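Local coordinates for penicillin-binding protein 2B (Streptococcus pneumoniae, PDB 2WAD) that probably acts as a transpeptidase that forms peptide cross-links between glycan strands of cell wall peptidoglycan, and binds penicillin, at residues A117-A122 and L165-D170; G396-V401 and F482-L487. All blocks are in the same frame, centred on the assembly; numbering follows the deposited sequence.

Contact 1. Residues A117-A122 and L165-D170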
loop_
_atom_site.group_PDB
_atom_site.type_symbol
_atom_site.label_atom_id
_atom_site.label_comp_id
_atom_site.label_asym_id
_atom_site.label_seq_id
_atom_site.Cartn_x
_atom_site.Cartn_y
_atom_site.Cartn_z
ATOM N N ALA A 117 -38.216 11.319 -10.898
ATOM C CA ALA A 117 -39.140 12.211 -10.203
ATOM C C ALA A 117 -38.798 13.670 -10.501
ATOM O O ALA A 117 -39.686 14.516 -10.631
ATOM C CB ALA A 117 -39.109 11.947 -8.711
ATOM N N ASP A 118 -37.500 13.937 -10.612
ATOM C CA ASP A 118 -36.982 15.231 -11.030
ATOM C C ASP A 118 -37.497 15.646 -12.401
ATOM O O ASP A 118 -38.102 16.712 -12.543
ATOM C CB ASP A 118 -35.457 15.215 -11.020
ATOM C CG ASP A 118 -34.887 15.467 -9.640
ATOM O OD1 ASP A 118 -35.654 15.819 -8.721
ATOM O OD2 ASP A 118 -33.660 15.334 -9.483
ATOM N N TYR A 119 -37.273 14.795 -13.402
ATOM C CA TYR A 119 -37.772 15.047 -14.756
ATOM C C TYR A 119 -39.278 15.261 -14.761
ATOM O O TYR A 119 -39.800 16.147 -15.438
ATOM C CB TYR A 119 -37.420 13.873 -15.674
ATOM C CG TYR A 119 -37.934 14.043 -17.083
ATOM C CD1 TYR A 119 -37.207 14.760 -18.024
ATOM C CD2 TYR A 119 -39.142 13.487 -17.477
ATOM C CE1 TYR A 119 -37.671 14.922 -19.317
ATOM C CE2 TYR A 119 -39.604 13.629 -18.771
ATOM C CZ TYR A 119 -38.865 14.353 -19.681
ATOM O OH TYR A 119 -39.311 14.518 -20.971
ATOM N N TYR A 120 -39.985 14.439 -13.995
ATOM C CA TYR A 120 -41.445 14.489 -13.972
ATOM C C TYR A 120 -41.955 15.809 -13.394
ATOM O O TYR A 120 -42.933 16.384 -13.884
ATOM C CB TYR A 120 -41.989 13.291 -13.183
ATOM C CG TYR A 120 -43.486 13.315 -12.986
ATOM C CD1 TYR A 120 -44.349 13.108 -14.054
ATOM C CD2 TYR A 120 -44.037 13.551 -11.730
ATOM C CE1 TYR A 120 -45.719 13.143 -13.883
ATOM C CE2 TYR A 120 -45.415 13.591 -11.549
ATOM C CZ TYR A 120 -46.242 13.382 -12.625
ATOM O OH TYR A 120 -47.601 13.419 -12.444
ATOM N N LEU A 121 -41.280 16.278 -12.347
ATOM C CA LEU A 121 -41.661 17.506 -11.662
ATOM C C LEU A 121 -41.255 18.757 -12.440
ATOM O O LEU A 121 -41.710 19.862 -12.145
ATOM C CB LEU A 121 -41.054 17.543 -10.256
ATOM C CG LEU A 121 -41.473 16.458 -9.261
ATOM C CD1 LEU A 121 -40.779 16.678 -7.936
ATOM C CD2 LEU A 121 -42.985 16.396 -9.087
ATOM N N ALA A 122 -40.404 18.568 -13.443
ATOM C CA ALA A 122 -39.909 19.656 -14.268
ATOM C C ALA A 122 -41.022 20.477 -14.898
ATOM O O ALA A 122 -40.834 21.655 -15.171
ATOM C CB ALA A 122 -38.988 19.117 -15.346
ATOM N N LEU A 165 -43.833 5.310 -13.818
ATOM C CA LEU A 165 -44.428 6.112 -14.887
ATOM C C LEU A 165 -44.112 5.419 -16.213
ATOM O O LEU A 165 -43.314 4.484 -16.251
ATOM C CB LEU A 165 -43.817 7.522 -14.877
ATOM C CG LEU A 165 -43.563 8.247 -13.544
ATOM C CD1 LEU A 165 -42.180 8.872 -13.449
ATOM C CD2 LEU A 165 -44.616 9.297 -13.247
ATOM N N ASN A 166 -44.713 5.874 -17.306
ATOM C CA ASN A 166 -44.491 5.216 -18.591
ATOM C C ASN A 166 -43.762 6.047 -19.654
ATOM O O ASN A 166 -44.331 6.973 -20.230
ATOM C CB ASN A 166 -45.808 4.669 -19.135
ATOM C CG ASN A 166 -45.633 3.976 -20.461
ATOM O OD1 ASN A 166 -44.715 3.175 -20.639
ATOM N ND2 ASN A 166 -46.504 4.295 -21.410
ATOM N N TYR A 167 -42.503 5.704 -19.919
ATOM C CA TYR A 167 -41.641 6.505 -20.791
ATOM C C TYR A 167 -41.113 5.697 -21.979
ATOM O O TYR A 167 -40.408 4.706 -21.789
ATOM C CB TYR A 167 -40.471 7.109 -19.988
ATOM C CG TYR A 167 -40.876 8.279 -19.113
ATOM C CD1 TYR A 167 -41.550 9.369 -19.649
ATOM C CD2 TYR A 167 -40.591 8.293 -17.753
ATOM C CE1 TYR A 167 -41.932 10.436 -18.858
ATOM C CE2 TYR A 167 -40.977 9.361 -16.947
ATOM C CZ TYR A 167 -41.650 10.424 -17.508
ATOM O OH TYR A 167 -42.028 11.493 -16.732
ATOM N N THR A 168 -41.449 6.116 -23.198
ATOM C CA THR A 168 -40.916 5.445 -24.381
ATOM C C THR A 168 -39.409 5.470 -24.250
ATOM O O THR A 168 -38.878 6.203 -23.413
ATOM C CB THR A 168 -41.277 6.141 -25.707
ATOM O OG1 THR A 168 -40.628 7.416 -25.782
ATOM C CG2 THR A 168 -42.783 6.295 -25.865
ATOM N N GLU A 169 -38.736 4.670 -25.072
ATOM C CA GLU A 169 -37.296 4.474 -24.956
ATOM C C GLU A 169 -36.508 5.712 -25.381
ATOM O O GLU A 169 -35.432 5.991 -24.842
ATOM C CB GLU A 169 -36.852 3.244 -25.758
ATOM C CG GLU A 169 -37.420 1.908 -25.272
ATOM C CD GLU A 169 -37.054 1.594 -23.828
ATOM O OE1 GLU A 169 -35.845 1.560 -23.505
ATOM O OE2 GLU A 169 -37.982 1.380 -23.014
ATOM N N ASP A 170 -37.052 6.449 -26.345
ATOM C CA ASP A 170 -36.491 7.736 -26.764
ATOM C C ASP A 170 -36.622 8.794 -25.662
ATOM O O ASP A 170 -35.684 9.537 -25.379
ATOM C CB ASP A 170 -37.180 8.240 -28.038
ATOM C CG ASP A 170 -36.697 7.532 -29.292
ATOM O OD1 ASP A 170 -35.864 6.596 -29.193
ATOM O OD2 ASP A 170 -37.165 7.928 -30.385
#

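Contact 2. Residues G396-V401 and F482-L487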
loop_
_atom_site.group_PDB
_atom_site.type_symbol
_atom_site.label_atom_id
_atom_site.label_comp_id
_atom_site.label_asym_id
_atom_site.label_seq_id
_atom_site.Cartn_x
_atom_site.Cartn_y
_atom_site.Cartn_z
ATOM N N GLY A 396 15.709 -11.162 26.122
ATOM C CA GLY A 396 16.496 -11.694 27.222
ATOM C C GLY A 396 17.342 -10.638 27.922
ATOM O O GLY A 396 17.401 -10.606 29.145
ATOM N N TRP A 397 18.018 -9.783 27.161
ATOM C CA TRP A 397 18.761 -8.675 27.745
ATOM C C TRP A 397 17.834 -7.662 28.442
ATOM O O TRP A 397 18.138 -7.253 29.557
ATOM C CB TRP A 397 19.614 -7.965 26.686
ATOM C CG TRP A 397 20.807 -8.763 26.238
ATOM C CD1 TRP A 397 21.644 -9.492 27.036
ATOM C CD2 TRP A 397 21.301 -8.906 24.906
ATOM N NE1 TRP A 397 22.624 -10.075 26.290
ATOM C CE2 TRP A 397 22.435 -9.742 24.976
ATOM C CE3 TRP A 397 20.898 -8.411 23.657
ATOM C CZ2 TRP A 397 23.165 -10.109 23.843
ATOM C CZ3 TRP A 397 21.618 -8.779 22.528
ATOM C CH2 TRP A 397 22.742 -9.623 22.631
ATOM N N GLU A 398 16.724 -7.276 27.800
ATOM C CA GLU A 398 15.800 -6.276 28.347
ATOM C C GLU A 398 15.181 -6.660 29.680
ATOM O O GLU A 398 15.021 -5.811 30.558
ATOM C CB GLU A 398 14.683 -5.870 27.376
ATOM C CG GLU A 398 15.201 -5.330 26.072
ATOM C CD GLU A 398 14.099 -5.076 25.076
ATOM O OE1 GLU A 398 14.302 -4.225 24.185
ATOM O OE2 GLU A 398 13.043 -5.736 25.164
ATOM N N ASN A 399 14.865 -7.943 29.818
ATOM C CA ASN A 399 14.168 -8.446 30.985
ATOM C C ASN A 399 15.078 -9.086 32.043
ATOM O O ASN A 399 14.620 -9.830 32.892
ATOM C CB ASN A 399 13.035 -9.372 30.522
ATOM C CG ASN A 399 11.977 -8.611 29.770
ATOM O OD1 ASN A 399 11.117 -7.987 30.383
ATOM N ND2 ASN A 399 12.043 -8.623 28.433
ATOM N N GLY A 400 16.376 -8.811 31.991
ATOM C CA GLY A 400 17.275 -9.280 33.043
ATOM C C GLY A 400 17.574 -10.773 33.044
ATOM O O GLY A 400 18.041 -11.318 34.042
ATOM N N VAL A 401 17.337 -11.443 31.924
ATOM C CA VAL A 401 17.579 -12.875 31.848
ATOM C C VAL A 401 19.020 -13.193 31.441
ATOM O O VAL A 401 19.600 -14.174 31.895
ATOM C CB VAL A 401 16.595 -13.530 30.860
ATOM C CG1 VAL A 401 16.798 -15.042 30.823
ATOM C CG2 VAL A 401 15.169 -13.188 31.289
ATOM N N PHE A 482 9.640 -8.011 20.131
ATOM C CA PHE A 482 9.350 -8.232 18.709
ATOM C C PHE A 482 8.794 -6.974 18.012
ATOM O O PHE A 482 9.311 -6.564 16.967
ATOM C CB PHE A 482 8.374 -9.405 18.558
ATOM C CG PHE A 482 8.985 -10.771 18.839
ATOM C CD1 PHE A 482 10.358 -10.960 18.852
ATOM C CD2 PHE A 482 8.181 -11.871 19.069
ATOM C CE1 PHE A 482 10.915 -12.213 19.107
ATOM C CE2 PHE A 482 8.732 -13.139 19.284
ATOM C CZ PHE A 482 10.108 -13.316 19.323
ATOM N N GLY A 483 7.769 -6.351 18.598
ATOM C CA GLY A 483 7.229 -5.078 18.119
ATOM C C GLY A 483 8.236 -3.944 17.990
ATOM O O GLY A 483 8.136 -3.121 17.072
ATOM N N GLU A 484 9.248 -3.907 18.860
ATOM C CA GLU A 484 10.330 -2.924 18.710
ATOM C C GLU A 484 11.091 -3.034 17.385
ATOM O O GLU A 484 11.775 -2.091 16.972
ATOM C CB GLU A 484 11.340 -3.047 19.848
ATOM C CG GLU A 484 10.824 -2.584 21.210
ATOM C CD GLU A 484 11.938 -2.653 22.239
ATOM O OE1 GLU A 484 12.186 -3.737 22.787
ATOM O OE2 GLU A 484 12.596 -1.631 22.491
ATOM N N TYR A 485 10.985 -4.193 16.736
ATOM C CA TYR A 485 11.718 -4.444 15.502
ATOM C C TYR A 485 10.754 -4.465 14.345
ATOM O O TYR A 485 11.144 -4.690 13.174
ATOM C CB TYR A 485 12.454 -5.767 15.561
ATOM C CG TYR A 485 13.742 -5.770 16.350
ATOM C CD1 TYR A 485 14.939 -5.381 15.773
ATOM C CD2 TYR A 485 13.780 -6.297 17.642
ATOM C CE1 TYR A 485 16.144 -5.426 16.516
ATOM C CE2 TYR A 485 14.961 -6.374 18.361
ATOM C CZ TYR A 485 16.147 -5.943 17.800
ATOM O OH TYR A 485 17.325 -6.005 18.543
ATOM N N GLY A 486 9.489 -4.212 14.677
ATOM C CA GLY A 486 8.423 -4.195 13.679
ATOM C C GLY A 486 7.806 -5.556 13.433
ATOM O O GLY A 486 7.008 -5.758 12.511
ATOM N N LEU A 487 8.183 -6.528 14.245
ATOM C CA LEU A 487 7.607 -7.866 14.110
ATOM C C LEU A 487 6.297 -7.933 14.921
ATOM O O LEU A 487 6.329 -8.085 16.138
ATOM C CB LEU A 487 8.620 -8.901 14.627
ATOM C CG LEU A 487 10.000 -8.890 13.935
ATOM C CD1 LEU A 487 10.994 -9.808 14.595
ATOM C CD2 LEU A 487 9.836 -9.270 12.456
#

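Contact 1. Residues A117-A122 and L165-D170
Tyr167 reaches across to helix 113-121 and puts its hydroxyl end beside two neighbouring tyrosines, Tyr119 and Tyr120. With Tyr119 it makes an offset edge-to-face pair: the edge of the Tyr119 ring is turned toward the face of Tyr167, the centroids lie 5.6 Å apart and the planes stand almost perpendicular, at 85°. The touching side of Tyr119 is the one carrying CD2 and CE2. Tyr119 CE2 comes to 4.0 Å from Tyr167 CE1, while Tyr119 CD2 lies 3.6 Å from Tyr167 OH, which sits near the plane of the Tyr119 ring. At its own far end the Tyr119 hydroxyl is hydrogen-bonded to Glu174, a bond that anchors that end of the ring while Tyr167 packs along its edge.

The same Tyr167 OH also meets the edge of Tyr120, 3.9 Å from its CD1, the two side chains running at about a right angle. Both helix tyrosines have CG anti to the backbone N (chi1 179° in Tyr119), which swings their rings off the helix toward segment 165-170. This is surface packing in the N-terminal part of the protein, which belongs to the penicillin-binding protein dimerisation family, away from the zinc site and the active-site serine. It sets helix 113-121 against the loop leading into helix 169-182, where Thr168 takes the N-cap position and its OG1 binds Glu171 N.

Leu165 supplies the remaining piece. Its methyl CD2 sits over one face of Tyr120, 4.1 Å from the ring centroid and 17° off the normal, a CH-pi contact shifted toward the rim at CD1. Tyr167 also packs on Lys172 and Ile175 of the helix that follows, and Ile175 touches Tyr119 as well.

Contact 2. Residues G396-V401 and F482-L487
Glu398 and Glu484 meet where two helices run out, their CA atoms, 11.6 Å apart, being the nearest pair between the backbones. Each helix ends in a Schellman motif. In the first, Val401 N bonds Gly396 O at 2.9 Å, with a weak bond from Gly400 N to Trp397 O; in the second, Leu487 N returns to Phe482 O and Gly486 N to Gly483 O. Gly400 and Gly486 both take positive phi.

The two glutamates span the gap by themselves, approaching from opposite directions. Both run extended beyond CG, chi2 being 174° in Glu398, and this stretch is what brings the carboxyl groups together. Glu398 OE1 lies 2.6 Å from Glu484 OE1, and Glu398 OE2 stands 3.2 Å from the same oxygen; the two carboxyl planes are turned 33° against each other. Two fully ionised groups would hardly settle at 2.6 Å, so one of the acids probably keeps a proton. Partners outside the segments hold both acids: Glu398 OE2 bonds the Thr481 hydroxyl, and Glu484 OE2 takes the backbone N-H of Asn575.

The contact joins the C-terminal ends of two helices of the transpeptidase domain, which has the penicillin-binding/serine beta-lactamase fold. Helix 389-398 starts shortly after the probable acyl-ester serine, Ser386, and Glu398 closes its far end. Tyr485 bonds Ser394 of that helix through its OH and packs against helix 525-536, while Trp397 lies on helix 578-593, with the loop carrying Asn575 running from strand 570-573 to that helix.

In the fold
Coming from the N terminus, the chain first closes contact 1, joining the end of helix 113-121 to the approach to helix 169-182; the 42 residues between hold helices 124-131 and 150-159, along with a part, 136-148, that is not modelled. The chain then runs on into the transpeptidase domain. There contact 2 closes a longer loop of 80 residues, tying the end of helix 389-398 to that of helix 471-484. The two loops follow in series, neither nesting nor crossing. Their centres are about 69 Å apart, on opposite sides of the chain's centre: contact 1 ties helices of the N-terminal part, contact 2 helices of the transpeptidase domain.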